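Local atomic coordinates of glycoside hydrolase family protein (PDB entry 6Q2F), a protein that probably hydrolyses glycosidic bonds of alpha-L-rhamnosides, releasing L-rhamnose from the non-reducing ends of its substrates. Residues A[103-108]-A[477-482]; A[112-117]-A[128-133]; A[708-713]-A[1093-1098]; A[1039-1044]-A[1081-1086]. One frame throughout, in Å; residues are numbered along the deposited sequence.

Contact 1: residues A[103-108]-A[477-482]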
loop_
_atom_site.group_PDB
_atom_site.type_symbol
_atom_site.label_atom_id
_atom_site.label_comp_id
_atom_site.label_asym_id
_atom_site.label_seq_id
_atom_site.Cartn_x
_atom_site.Cartn_y
_atom_site.Cartn_z
ATOM N N LEU A 103 31.036 -5.634 2.609
ATOM C CA LEU A 103 30.646 -6.689 3.532
ATOM C C LEU A 103 29.547 -7.506 2.871
ATOM O O LEU A 103 28.484 -6.970 2.552
ATOM C CB LEU A 103 30.174 -6.090 4.858
ATOM C CG LEU A 103 31.239 -5.340 5.670
ATOM C CD1 LEU A 103 30.664 -4.656 6.892
ATOM C CD2 LEU A 103 32.399 -6.228 6.040
ATOM N N VAL A 104 29.809 -8.796 2.650
ATOM C CA VAL A 104 28.875 -9.661 1.935
ATOM C C VAL A 104 27.902 -10.286 2.929
ATOM O O VAL A 104 28.312 -10.865 3.946
ATOM C CB VAL A 104 29.632 -10.731 1.133
ATOM C CG1 VAL A 104 28.656 -11.721 0.485
ATOM C CG2 VAL A 104 30.487 -10.037 0.066
ATOM N N TYR A 105 26.615 -10.206 2.605
ATOM C CA TYR A 105 25.522 -10.689 3.446
ATOM C C TYR A 105 25.806 -12.054 4.067
ATOM O O TYR A 105 26.083 -13.021 3.355
ATOM C CB TYR A 105 24.255 -10.753 2.594
ATOM C CG TYR A 105 23.027 -11.213 3.345
ATOM C CD1 TYR A 105 22.359 -10.354 4.198
ATOM C CD2 TYR A 105 22.511 -12.486 3.169
ATOM C CE1 TYR A 105 21.205 -10.758 4.882
ATOM C CE2 TYR A 105 21.338 -12.893 3.834
ATOM C CZ TYR A 105 20.721 -12.020 4.689
ATOM O OH TYR A 105 19.604 -12.414 5.360
HETATM N N MSE A 106 25.727 -12.112 5.397
HETATM C CA MSE A 106 25.890 -13.311 6.218
HETATM C C MSE A 106 27.298 -13.914 6.278
HETATM O O MSE A 106 27.445 -14.993 6.824
HETATM C CB MSE A 106 24.910 -14.429 5.790
HETATM C CG MSE A 106 23.448 -14.170 6.256
HETATM SE SE MSE A 106 23.204 -14.140 8.203
HETATM C CE MSE A 106 21.542 -13.075 8.309
ATOM N N THR A 107 28.316 -13.245 5.728
ATOM C CA THR A 107 29.686 -13.646 6.012
ATOM C C THR A 107 30.072 -13.196 7.419
ATOM O O THR A 107 29.427 -12.314 7.995
ATOM C CB THR A 107 30.665 -13.043 5.010
ATOM O OG1 THR A 107 30.570 -11.619 5.064
ATOM C CG2 THR A 107 30.375 -13.546 3.593
ATOM N N PRO A 108 31.120 -13.795 8.002
ATOM C CA PRO A 108 31.531 -13.384 9.358
ATOM C C PRO A 108 31.615 -11.879 9.578
ATOM O O PRO A 108 31.035 -11.378 10.546
ATOM C CB PRO A 108 32.888 -14.077 9.510
ATOM C CG PRO A 108 32.639 -15.415 8.793
ATOM C CD PRO A 108 31.831 -15.019 7.574
ATOM N N GLU A 477 11.255 -19.910 10.490
ATOM C CA GLU A 477 12.056 -20.393 11.611
ATOM C C GLU A 477 13.523 -20.470 11.221
ATOM O O GLU A 477 14.400 -20.075 11.997
ATOM C CB GLU A 477 11.548 -21.752 12.107
ATOM C CG GLU A 477 10.208 -21.612 12.869
ATOM C CD GLU A 477 9.660 -22.928 13.400
ATOM O OE1 GLU A 477 10.078 -24.004 12.915
ATOM O OE2 GLU A 477 8.800 -22.868 14.307
ATOM N N HIS A 478 13.805 -20.942 10.008
ATOM C CA HIS A 478 15.182 -20.976 9.539
ATOM C C HIS A 478 15.737 -19.565 9.429
ATOM O O HIS A 478 16.862 -19.292 9.860
ATOM C CB HIS A 478 15.264 -21.679 8.184
ATOM C CG HIS A 478 16.667 -21.860 7.700
ATOM N ND1 HIS A 478 17.321 -20.914 6.937
ATOM C CD2 HIS A 478 17.556 -22.855 7.913
ATOM C CE1 HIS A 478 18.548 -21.333 6.687
ATOM N NE2 HIS A 478 18.716 -22.508 7.265
ATOM N N TYR A 479 14.948 -18.647 8.863
ATOM C CA TYR A 479 15.434 -17.289 8.652
ATOM C C TYR A 479 15.767 -16.631 9.979
ATOM O O TYR A 479 16.832 -16.023 10.138
ATOM C CB TYR A 479 14.377 -16.486 7.910
ATOM C CG TYR A 479 14.749 -15.041 7.666
ATOM C CD1 TYR A 479 15.769 -14.702 6.791
ATOM C CD2 TYR A 479 14.050 -14.013 8.282
ATOM C CE1 TYR A 479 16.089 -13.369 6.539
ATOM C CE2 TYR A 479 14.358 -12.672 8.044
ATOM C CZ TYR A 479 15.386 -12.359 7.169
ATOM O OH TYR A 479 15.696 -11.043 6.937
ATOM N N ILE A 480 14.865 -16.757 10.954
ATOM C CA ILE A 480 15.112 -16.198 12.277
ATOM C C ILE A 480 16.343 -16.842 12.909
ATOM O O ILE A 480 17.154 -16.162 13.552
ATOM C CB ILE A 480 13.849 -16.354 13.138
ATOM C CG1 ILE A 480 12.771 -15.396 12.607
ATOM C CG2 ILE A 480 14.155 -16.087 14.621
ATOM C CD1 ILE A 480 11.420 -15.512 13.298
ATOM N N GLY A 481 16.523 -18.152 12.696
ATOM C CA GLY A 481 17.743 -18.816 13.146
ATOM C C GLY A 481 19.016 -18.176 12.611
ATOM O O GLY A 481 20.013 -18.076 13.326
HETATM N N MSE A 482 19.011 -17.756 11.355
HETATM C CA MSE A 482 20.174 -17.090 10.795
HETATM C C MSE A 482 20.496 -15.802 11.546
HETATM O O MSE A 482 21.665 -15.512 11.790
HETATM C CB MSE A 482 19.955 -16.773 9.308
HETATM C CG MSE A 482 19.971 -18.013 8.401
HETATM SE SE MSE A 482 19.100 -17.668 6.696
HETATM C CE MSE A 482 19.737 -15.834 6.389
HETATM O O HOH W 1 17.904 -10.056 5.640
#
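Two selenomethionine methyl groups, CE of Met106 and CE of Met482, meet at 3.8 Å, their side chains crossing at about a right angle. Each gets there by a bend. Met106 turns at chi2 (-64°), while Met482 stays extended until chi3 (39°), where it swings its methyl toward the loop. The same CE of Met482 lies 3.6 Å from OH of Tyr105, approaching that ring obliquely.

Tyr105 spans the gap because its CG is anti to the backbone N (chi1 -179°), which throws the hydroxyl forward to the helix. One face of its ring carries CG of the next residue, Met106, 3.4 Å above the plane and displaced toward the rim; ring and selenomethionine chain run toward the helix together. OH of Tyr105 comes in at the edge of the Tyr479 ring, near its plane, 3.8 Å from CE1 of Tyr479. No direct hydrogen bond crosses the contact. Water 1 joins the two hydroxyls, 2.9 Å from OH of Tyr105, and donates to OH of Tyr479, whose protein partner is the carbonyl O of Ala131.

The loop side is a type II beta turn from Val104 to Thr107, with Met106 at its positive-phi position. It is locked by Val104 O, which accepts from both Thr107 N and Thr107 OG1, the latter at 2.6 Å and on a lone pair in the carbonyl plane. Thr107 then occupies the N-cap position of helix 108-124, whose Trp110 meets Tyr105 edge-to-face. The contact thus ties the loop following strand 85-91 to the flank of helix 469-487, which leads on toward strand 497-502.

Contact 2: residues A[112-117]-A[128-133]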
loop_
_atom_site.group_PDB
_atom_site.type_symbol
_atom_site.label_atom_id
_atom_site.label_comp_id
_atom_site.label_asym_id
_atom_site.label_seq_id
_atom_site.Cartn_x
_atom_site.Cartn_y
_atom_site.Cartn_z
ATOM N N ASP A 112 29.196 -9.859 12.084
ATOM C CA ASP A 112 29.709 -9.079 13.200
ATOM C C ASP A 112 29.236 -7.632 13.120
ATOM O O ASP A 112 28.920 -7.022 14.148
ATOM C CB ASP A 112 31.233 -9.150 13.230
ATOM C CG ASP A 112 31.801 -8.665 14.544
ATOM O OD1 ASP A 112 31.338 -9.159 15.605
ATOM O OD2 ASP A 112 32.675 -7.789 14.525
ATOM N N ALA A 113 29.143 -7.079 11.912
ATOM C CA ALA A 113 28.559 -5.749 11.769
ATOM C C ALA A 113 27.112 -5.731 12.247
ATOM O O ALA A 113 26.715 -4.842 13.002
ATOM C CB ALA A 113 28.646 -5.282 10.316
ATOM N N PHE A 114 26.312 -6.707 11.836
ATOM C CA PHE A 114 24.913 -6.706 12.244
ATOM C C PHE A 114 24.782 -6.913 13.745
ATOM O O PHE A 114 23.950 -6.266 14.395
ATOM C CB PHE A 114 24.091 -7.769 11.499
ATOM C CG PHE A 114 22.628 -7.680 11.824
ATOM C CD1 PHE A 114 21.815 -6.807 11.122
ATOM C CD2 PHE A 114 22.083 -8.396 12.880
ATOM C CE1 PHE A 114 20.466 -6.673 11.443
ATOM C CE2 PHE A 114 20.729 -8.273 13.202
ATOM C CZ PHE A 114 19.925 -7.407 12.482
ATOM N N ARG A 115 25.574 -7.829 14.302
ATOM C CA ARG A 115 25.593 -8.009 15.749
ATOM C C ARG A 115 25.893 -6.695 16.453
ATOM O O ARG A 115 25.270 -6.359 17.465
ATOM C CB ARG A 115 26.633 -9.066 16.138
ATOM C CG ARG A 115 26.814 -9.200 17.646
ATOM C CD ARG A 115 27.674 -10.398 18.021
ATOM N NE ARG A 115 27.094 -11.640 17.528
ATOM C CZ ARG A 115 27.515 -12.856 17.866
ATOM N NH1 ARG A 115 28.523 -13.004 18.712
ATOM N NH2 ARG A 115 26.918 -13.922 17.357
ATOM N N PHE A 116 26.860 -5.948 15.932
ATOM C CA PHE A 116 27.178 -4.646 16.492
ATOM C C PHE A 116 25.994 -3.700 16.397
ATOM O O PHE A 116 25.697 -2.981 17.351
ATOM C CB PHE A 116 28.374 -4.056 15.764
ATOM C CG PHE A 116 28.825 -2.749 16.329
ATOM C CD1 PHE A 116 29.534 -2.716 17.520
ATOM C CD2 PHE A 116 28.545 -1.558 15.679
ATOM C CE1 PHE A 116 29.981 -1.503 18.049
ATOM C CE2 PHE A 116 28.980 -0.340 16.204
ATOM C CZ PHE A 116 29.692 -0.318 17.395
ATOM N N ALA A 117 25.315 -3.676 15.248
ATOM C CA ALA A 117 24.108 -2.867 15.118
ATOM C C ALA A 117 23.084 -3.249 16.166
ATOM O O ALA A 117 22.437 -2.382 16.762
ATOM C CB ALA A 117 23.491 -3.024 13.723
ATOM N N LEU A 128 14.975 -2.119 16.874
ATOM C CA LEU A 128 15.572 -2.578 15.624
ATOM C C LEU A 128 14.669 -3.617 14.974
ATOM O O LEU A 128 14.247 -4.575 15.630
ATOM C CB LEU A 128 16.967 -3.156 15.868
ATOM C CG LEU A 128 17.619 -3.852 14.672
ATOM C CD1 LEU A 128 17.754 -2.895 13.489
ATOM C CD2 LEU A 128 18.990 -4.404 15.052
ATOM N N ALA A 129 14.369 -3.422 13.693
ATOM C CA ALA A 129 13.617 -4.383 12.904
ATOM C C ALA A 129 14.438 -4.867 11.713
ATOM O O ALA A 129 15.349 -4.186 11.231
ATOM C CB ALA A 129 12.300 -3.771 12.389
ATOM N N ILE A 130 14.094 -6.062 11.242
ATOM C CA ILE A 130 14.642 -6.615 10.009
ATOM C C ILE A 130 13.489 -6.976 9.095
ATOM O O ILE A 130 12.359 -7.175 9.535
ATOM C CB ILE A 130 15.524 -7.850 10.263
ATOM C CG1 ILE A 130 14.694 -8.944 10.969
ATOM C CG2 ILE A 130 16.718 -7.449 11.084
ATOM C CD1 ILE A 130 15.454 -10.281 11.111
ATOM N N ALA A 131 13.788 -7.054 7.802
ATOM C CA ALA A 131 12.805 -7.541 6.852
ATOM C C ALA A 131 12.675 -9.059 6.978
ATOM O O ALA A 131 13.534 -9.734 7.550
ATOM C CB ALA A 131 13.205 -7.173 5.426
ATOM N N ALA A 132 11.585 -9.592 6.421
ATOM C CA ALA A 132 11.277 -11.018 6.522
ATOM C C ALA A 132 12.011 -11.865 5.482
ATOM O O ALA A 132 11.713 -13.050 5.347
ATOM C CB ALA A 132 9.759 -11.234 6.422
ATOM N N SER A 133 12.964 -11.296 4.750
ATOM C CA SER A 133 13.730 -12.041 3.759
ATOM C C SER A 133 15.021 -11.283 3.493
ATOM O O SER A 133 15.087 -10.072 3.717
ATOM C CB SER A 133 12.943 -12.211 2.448
ATOM O OG SER A 133 12.954 -10.980 1.719
#
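The Phe114 ring meets CG2 of Ile130 and CD2 of Leu128 obliquely, and it also forms an edge-to-face pair with Tyr483 of helix 469-487. Its far end does the touching: CZ of Phe114 is 3.5 Å from CG2 of Ile130 and 4.1 Å from CD2 of Leu128, and CE1 of Phe114 follows at 3.8 Å from the same Ile130 methyl. The ring reaches the sheet because chi1 of -175° sets CG anti to the backbone N and points it off the helix. Ile130 has CG1 in the crowded position between N and the carbonyl carbon, which places CG2 beside the backbone N, the methyl that takes the ring.

These residues pack helix 108-124 on strand 127-131, the second half of a beta-alpha-beta unit begun by strand 85-91 in the parallel (beta/alpha)8 barrel. The short axes lie 11.2 Å apart at 141°, so chain direction nearly reverses between helix and strand. Leu128 and Ile130 both face the helix, whereas Ala129 faces away from it. Ala117 also faces the strand, O of Ala117 lying 4.3 Å from CD2 of Leu128. With all four touching residues buried and no hydrogen bond across, the contact rests on apolar burial and shape.

Contact 3: residues A[708-713]-A[1093-1098]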
loop_
_atom_site.group_PDB
_atom_site.type_symbol
_atom_site.label_atom_id
_atom_site.label_comp_id
_atom_site.label_asym_id
_atom_site.label_seq_id
_atom_site.Cartn_x
_atom_site.Cartn_y
_atom_site.Cartn_z
ATOM N N ALA A 708 20.948 17.742 8.872
ATOM C CA ALA A 708 20.768 16.580 9.737
ATOM C C ALA A 708 20.958 16.931 11.206
ATOM O O ALA A 708 20.231 16.426 12.070
ATOM C CB ALA A 708 21.734 15.474 9.338
ATOM N N GLU A 709 21.935 17.782 11.525
ATOM C CA GLU A 709 22.115 18.112 12.932
ATOM C C GLU A 709 21.093 19.128 13.424
ATOM O O GLU A 709 21.148 19.530 14.588
ATOM C CB GLU A 709 23.532 18.610 13.186
ATOM C CG GLU A 709 24.586 17.535 12.914
ATOM C CD GLU A 709 24.349 16.262 13.720
ATOM O OE1 GLU A 709 24.723 15.166 13.222
ATOM O OE2 GLU A 709 23.793 16.345 14.834
HETATM N N MSE A 710 20.159 19.540 12.583
HETATM C CA MSE A 710 19.069 20.382 13.050
HETATM C C MSE A 710 17.701 19.747 12.814
HETATM O O MSE A 710 16.705 20.443 12.719
HETATM C CB MSE A 710 19.148 21.760 12.390
HETATM C CG MSE A 710 20.260 22.632 12.983
HETATM SE SE MSE A 710 20.516 24.346 12.040
HETATM C CE MSE A 710 18.616 24.871 11.922
ATOM N N ALA A 711 17.646 18.410 12.735
ATOM C CA ALA A 711 16.388 17.722 12.448
ATOM C C ALA A 711 15.573 17.391 13.689
ATOM O O ALA A 711 14.430 16.941 13.554
ATOM C CB ALA A 711 16.657 16.434 11.667
ATOM N N ARG A 712 16.126 17.571 14.882
ATOM C CA ARG A 712 15.407 17.194 16.098
ATOM C C ARG A 712 14.046 17.877 16.227
ATOM O O ARG A 712 13.077 17.178 16.566
ATOM C CB ARG A 712 16.295 17.476 17.328
ATOM C CG ARG A 712 15.641 17.233 18.705
ATOM C CD ARG A 712 15.338 15.776 18.901
ATOM N NE ARG A 712 14.801 15.470 20.226
ATOM C CZ ARG A 712 15.409 14.709 21.130
ATOM N NH1 ARG A 712 16.589 14.150 20.857
ATOM N NH2 ARG A 712 14.820 14.490 22.297
ATOM N N PRO A 713 13.892 19.193 15.978
ATOM C CA PRO A 713 12.546 19.788 16.074
ATOM C C PRO A 713 11.556 19.168 15.108
ATOM O O PRO A 713 10.399 18.972 15.474
ATOM C CB PRO A 713 12.785 21.277 15.766
ATOM C CG PRO A 713 14.222 21.505 16.150
ATOM C CD PRO A 713 14.911 20.217 15.705
ATOM N N ARG A 1093 20.912 30.074 13.366
ATOM C CA ARG A 1093 21.606 29.061 12.593
ATOM C C ARG A 1093 20.635 28.566 11.531
ATOM O O ARG A 1093 19.633 27.905 11.853
ATOM C CB ARG A 1093 22.097 27.943 13.508
ATOM C CG ARG A 1093 23.318 28.361 14.333
ATOM C CD ARG A 1093 23.613 27.414 15.491
ATOM N NE ARG A 1093 23.875 26.049 15.045
ATOM C CZ ARG A 1093 23.029 25.035 15.200
ATOM N NH1 ARG A 1093 21.849 25.218 15.798
ATOM N NH2 ARG A 1093 23.365 23.835 14.761
ATOM N N VAL A 1094 20.883 28.943 10.276
ATOM C CA VAL A 1094 20.018 28.571 9.162
ATOM C C VAL A 1094 20.651 27.416 8.407
ATOM O O VAL A 1094 21.815 27.493 7.994
ATOM C CB VAL A 1094 19.759 29.741 8.205
ATOM C CG1 VAL A 1094 18.820 29.270 7.097
ATOM C CG2 VAL A 1094 19.171 30.928 8.956
ATOM N N ALA A 1095 19.877 26.354 8.219
ATOM C CA ALA A 1095 20.264 25.202 7.422
ATOM C C ALA A 1095 19.435 25.183 6.145
ATOM O O ALA A 1095 18.237 25.500 6.169
ATOM C CB ALA A 1095 20.038 23.898 8.200
ATOM N N ASN A 1096 20.061 24.802 5.033
ATOM C CA ASN A 1096 19.348 24.589 3.779
ATOM C C ASN A 1096 19.593 23.148 3.327
ATOM O O ASN A 1096 20.132 22.336 4.080
ATOM C CB ASN A 1096 19.783 25.606 2.726
ATOM C CG ASN A 1096 21.262 25.519 2.417
ATOM O OD1 ASN A 1096 22.029 24.924 3.181
ATOM N ND2 ASN A 1096 21.677 26.127 1.303
ATOM N N THR A 1097 19.190 22.835 2.096
ATOM C CA THR A 1097 19.395 21.511 1.520
ATOM C C THR A 1097 20.736 21.444 0.783
ATOM O O THR A 1097 21.411 22.451 0.561
ATOM C CB THR A 1097 18.277 21.152 0.542
ATOM O OG1 THR A 1097 18.325 22.048 -0.577
ATOM C CG2 THR A 1097 16.891 21.213 1.215
ATOM N N TRP A 1098 21.109 20.223 0.386
ATOM C CA TRP A 1098 22.308 20.010 -0.421
ATOM C C TRP A 1098 22.165 20.468 -1.859
ATOM O O TRP A 1098 23.154 20.393 -2.598
ATOM C CB TRP A 1098 22.684 18.528 -0.450
ATOM C CG TRP A 1098 23.511 18.100 0.694
ATOM C CD1 TRP A 1098 23.133 17.266 1.728
ATOM C CD2 TRP A 1098 24.866 18.479 0.953
ATOM N NE1 TRP A 1098 24.189 17.104 2.603
ATOM C CE2 TRP A 1098 25.263 17.830 2.145
ATOM C CE3 TRP A 1098 25.795 19.289 0.280
ATOM C CZ2 TRP A 1098 26.547 17.985 2.691
ATOM C CZ3 TRP A 1098 27.074 19.432 0.820
ATOM C CH2 TRP A 1098 27.435 18.785 2.014
HETATM O O HOH W 2 22.463 21.421 16.200
#
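Met710, a selenomethionine, lays SE over one face of the Arg1093 guanidinium, 3.7 Å above its plane and offset toward the rim. Arg1093 belongs to strand 1086-1095 of a galactose-binding-like beta-sandwich, and Met710 to the turn before helix 712-726, so the overlap joins that sandwich to the segment leading into this helix, within the alpha-L-rhamnosidase family region.

Met710 is nearly straight as far as chi2 and bends at chi3 (47°), which tucks its methyl against the strand: CE of Met710 is 3.2 Å from O of Arg1093, a close van der Waals approach to a backbone carbonyl. On the next inward-facing residue, CB of Ala1095 packs 3.9 Å from SE of Met710; Val1094 between them faces away. Ile1028, Leu1057 and Gln1059 of adjacent strands also touch Met710.

Arg1093 bends at chi3 (60°), and this folds the guanidinium back over the Met710 chain instead of out along the strand. There NH2 of Arg1093 sits 3.8 Å from CG of Met710. The large selenium atom would probably be polarised by the positive charge above it. The group's orientation is held by polar bonds on separate nitrogens, NH1 pairing with OE1 of Gln1059. With a leucine in place of Arg1093, Gln1059 OE1 and the bridging water would probably each lose a partner, and the selenoether of Met710 its flat lid.

That water, water 2, is the polar link between the segments: it accepts from NH2 of Arg1093 at 3.0 Å and donates to the carbonyl O of Glu709 at 2.8 Å.

Contact 4: residues A[1039-1044]-A[1081-1086]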
loop_
_atom_site.group_PDB
_atom_site.type_symbol
_atom_site.label_atom_id
_atom_site.label_comp_id
_atom_site.label_asym_id
_atom_site.label_seq_id
_atom_site.Cartn_x
_atom_site.Cartn_y
_atom_site.Cartn_z
ATOM N N GLY A 1039 11.202 46.696 26.790
ATOM C CA GLY A 1039 9.942 46.261 27.361
ATOM C C GLY A 1039 10.198 45.138 28.337
ATOM O O GLY A 1039 11.290 44.568 28.394
ATOM N N LYS A 1040 9.172 44.852 29.133
ATOM C CA LYS A 1040 9.142 43.662 29.971
ATOM C C LYS A 1040 8.182 42.680 29.317
ATOM O O LYS A 1040 7.109 43.072 28.845
ATOM C CB LYS A 1040 8.723 43.995 31.413
ATOM C CG LYS A 1040 7.211 44.054 31.681
ATOM C CD LYS A 1040 6.813 45.127 32.711
ATOM C CE LYS A 1040 7.227 44.753 34.137
ATOM N NZ LYS A 1040 6.588 43.483 34.621
ATOM N N TYR A 1041 8.581 41.418 29.249
ATOM C CA TYR A 1041 7.817 40.426 28.512
ATOM C C TYR A 1041 7.660 39.168 29.347
ATOM O O TYR A 1041 8.346 38.973 30.353
ATOM C CB TYR A 1041 8.486 40.119 27.170
ATOM C CG TYR A 1041 8.530 41.325 26.263
ATOM C CD1 TYR A 1041 7.408 41.717 25.554
ATOM C CD2 TYR A 1041 9.682 42.085 26.138
ATOM C CE1 TYR A 1041 7.436 42.816 24.735
ATOM C CE2 TYR A 1041 9.719 43.192 25.318
ATOM C CZ TYR A 1041 8.592 43.550 24.621
ATOM O OH TYR A 1041 8.610 44.644 23.798
ATOM N N GLY A 1042 6.745 38.309 28.899
ATOM C CA GLY A 1042 6.358 37.124 29.636
ATOM C C GLY A 1042 5.099 37.357 30.450
ATOM O O GLY A 1042 4.071 36.701 30.241
ATOM N N GLU A 1043 5.169 38.318 31.368
ATOM C CA GLU A 1043 4.086 38.586 32.305
ATOM C C GLU A 1043 2.869 39.222 31.643
ATOM O O GLU A 1043 2.490 40.346 31.991
ATOM C CB GLU A 1043 4.589 39.489 33.434
ATOM C CG GLU A 1043 5.183 38.743 34.621
ATOM C CD GLU A 1043 4.252 38.721 35.829
ATOM O OE1 GLU A 1043 3.124 39.258 35.731
ATOM O OE2 GLU A 1043 4.656 38.169 36.877
ATOM N N GLY A 1044 2.235 38.512 30.703
ATOM C CA GLY A 1044 1.014 38.977 30.076
ATOM C C GLY A 1044 1.197 39.664 28.738
ATOM O O GLY A 1044 0.196 39.959 28.069
ATOM N N LYS A 1081 10.572 35.551 26.801
ATOM C CA LYS A 1081 11.197 35.069 28.027
ATOM C C LYS A 1081 12.711 35.127 27.984
ATOM O O LYS A 1081 13.350 35.180 29.042
ATOM C CB LYS A 1081 10.758 33.622 28.314
ATOM C CG LYS A 1081 9.306 33.535 28.815
ATOM C CD LYS A 1081 8.838 32.093 28.975
ATOM C CE LYS A 1081 7.377 32.037 29.417
ATOM N NZ LYS A 1081 6.911 30.638 29.652
ATOM N N ALA A 1082 13.300 35.120 26.795
ATOM C CA ALA A 1082 14.746 35.089 26.681
ATOM C C ALA A 1082 15.381 36.470 26.560
ATOM O O ALA A 1082 16.596 36.584 26.737
ATOM C CB ALA A 1082 15.155 34.237 25.480
ATOM N N VAL A 1083 14.607 37.514 26.253
ATOM C CA VAL A 1083 15.200 38.838 26.055
ATOM C C VAL A 1083 15.460 39.506 27.401
ATOM O O VAL A 1083 14.889 39.152 28.440
ATOM C CB VAL A 1083 14.325 39.747 25.168
ATOM C CG1 VAL A 1083 14.205 39.209 23.757
ATOM C CG2 VAL A 1083 12.946 39.952 25.811
ATOM N N ARG A 1084 16.307 40.522 27.358
ATOM C CA ARG A 1084 16.617 41.354 28.505
ATOM C C ARG A 1084 16.434 42.809 28.105
ATOM O O ARG A 1084 16.451 43.154 26.919
ATOM C CB ARG A 1084 18.054 41.124 28.978
ATOM C CG ARG A 1084 19.045 41.513 27.934
ATOM C CD ARG A 1084 20.434 40.905 28.172
ATOM N NE ARG A 1084 20.871 41.083 29.551
ATOM C CZ ARG A 1084 22.096 40.815 29.994
ATOM N NH1 ARG A 1084 23.032 40.361 29.169
ATOM N NH2 ARG A 1084 22.387 41.001 31.271
ATOM N N LYS A 1085 16.342 43.666 29.097
ATOM C CA LYS A 1085 16.233 45.079 28.868
ATOM C C LYS A 1085 17.530 45.582 28.241
ATOM O O LYS A 1085 18.578 45.290 28.707
ATOM C CB LYS A 1085 16.039 45.739 30.216
ATOM C CG LYS A 1085 15.088 46.898 30.211
ATOM C CD LYS A 1085 13.676 46.447 29.973
ATOM C CE LYS A 1085 12.761 47.637 29.925
ATOM N NZ LYS A 1085 12.875 48.455 31.152
ATOM N N GLY A 1086 17.452 46.356 27.191
ATOM C CA GLY A 1086 18.653 46.876 26.557
ATOM C C GLY A 1086 19.164 46.031 25.407
ATOM O O GLY A 1086 18.376 45.493 24.626
#
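Lys1085 meets the other loop with the outer methylenes of its chain, laid against bare glycine backbone: CD of Lys1085 is 3.4 Å from O of Gly1039. Both loops belong to the galactose-binding-like beta-sandwich, where residues 1039-1044 link strand 1028-1037 to strand 1047-1055, while the loop at 1081-1086 leads from strand 1076-1078 to strand 1086-1095. Each passes between the two sheets, so the contact joins neighbouring crossovers at the surface.

Lys1085 bends at chi2 (69°) and again at chi4, and this brings CE to 3.6 Å from N of Gly1039. Its first torsion, -142°, departs from a staggered position; because the residue also touches a crystal neighbour, this conformation may owe something to the lattice. Gly1039 accepts the lysine chain over its main chain, and a beta carbon there would point away from Lys1085 and run into the hydroxyl of Tyr1041.

Beyond it, the 1039-1044 loop folds tightly. With its backbone angles, phi 97° among them, a beta carbon on Gly1042 would jam against the carbonyl O of Tyr1041. Glu1043, itself poorly ordered, then centres an inverse gamma turn, closed by Gly1044 N donating to Gly1042 O.

No hydrogen bond crosses between the loops. Their second meeting is apolar, Tyr1041 and Val1083 crossing at a slant while both rest on Leu1047; Val1083 also reaches Phe1035, Val1037 and Val1062 inside the sandwich. The touching methyl is the Val1083 branch placed between the backbone N and the carbonyl carbon, with CG2 of Val1083 3.9 Å from CD2 of the Tyr1041 ring.

How the contacts relate
Contacts 1 and 2 form one continuous region of the (beta/alpha)8 barrel. Their centres lie 9 Å apart, contact 2 is nested in the loop closed by contact 1, and they are joined by a probable hydrogen bond of 2.6 Å from Tyr479 OH to Ala131 O. Strand 127-131 pairs with strand 497-502, just after which come the sodium ligands Asp503 and Ser504; Glu583, Glu586 and Glu644 complete that site. Contact 3 is separate, with nearest atoms about 16 Å from contact 2, and fastens the beta-sandwich to the preceding chain. Contact 4, nested within contact 3's loop, lies farther out, its centre about 60 Å from contact 1's.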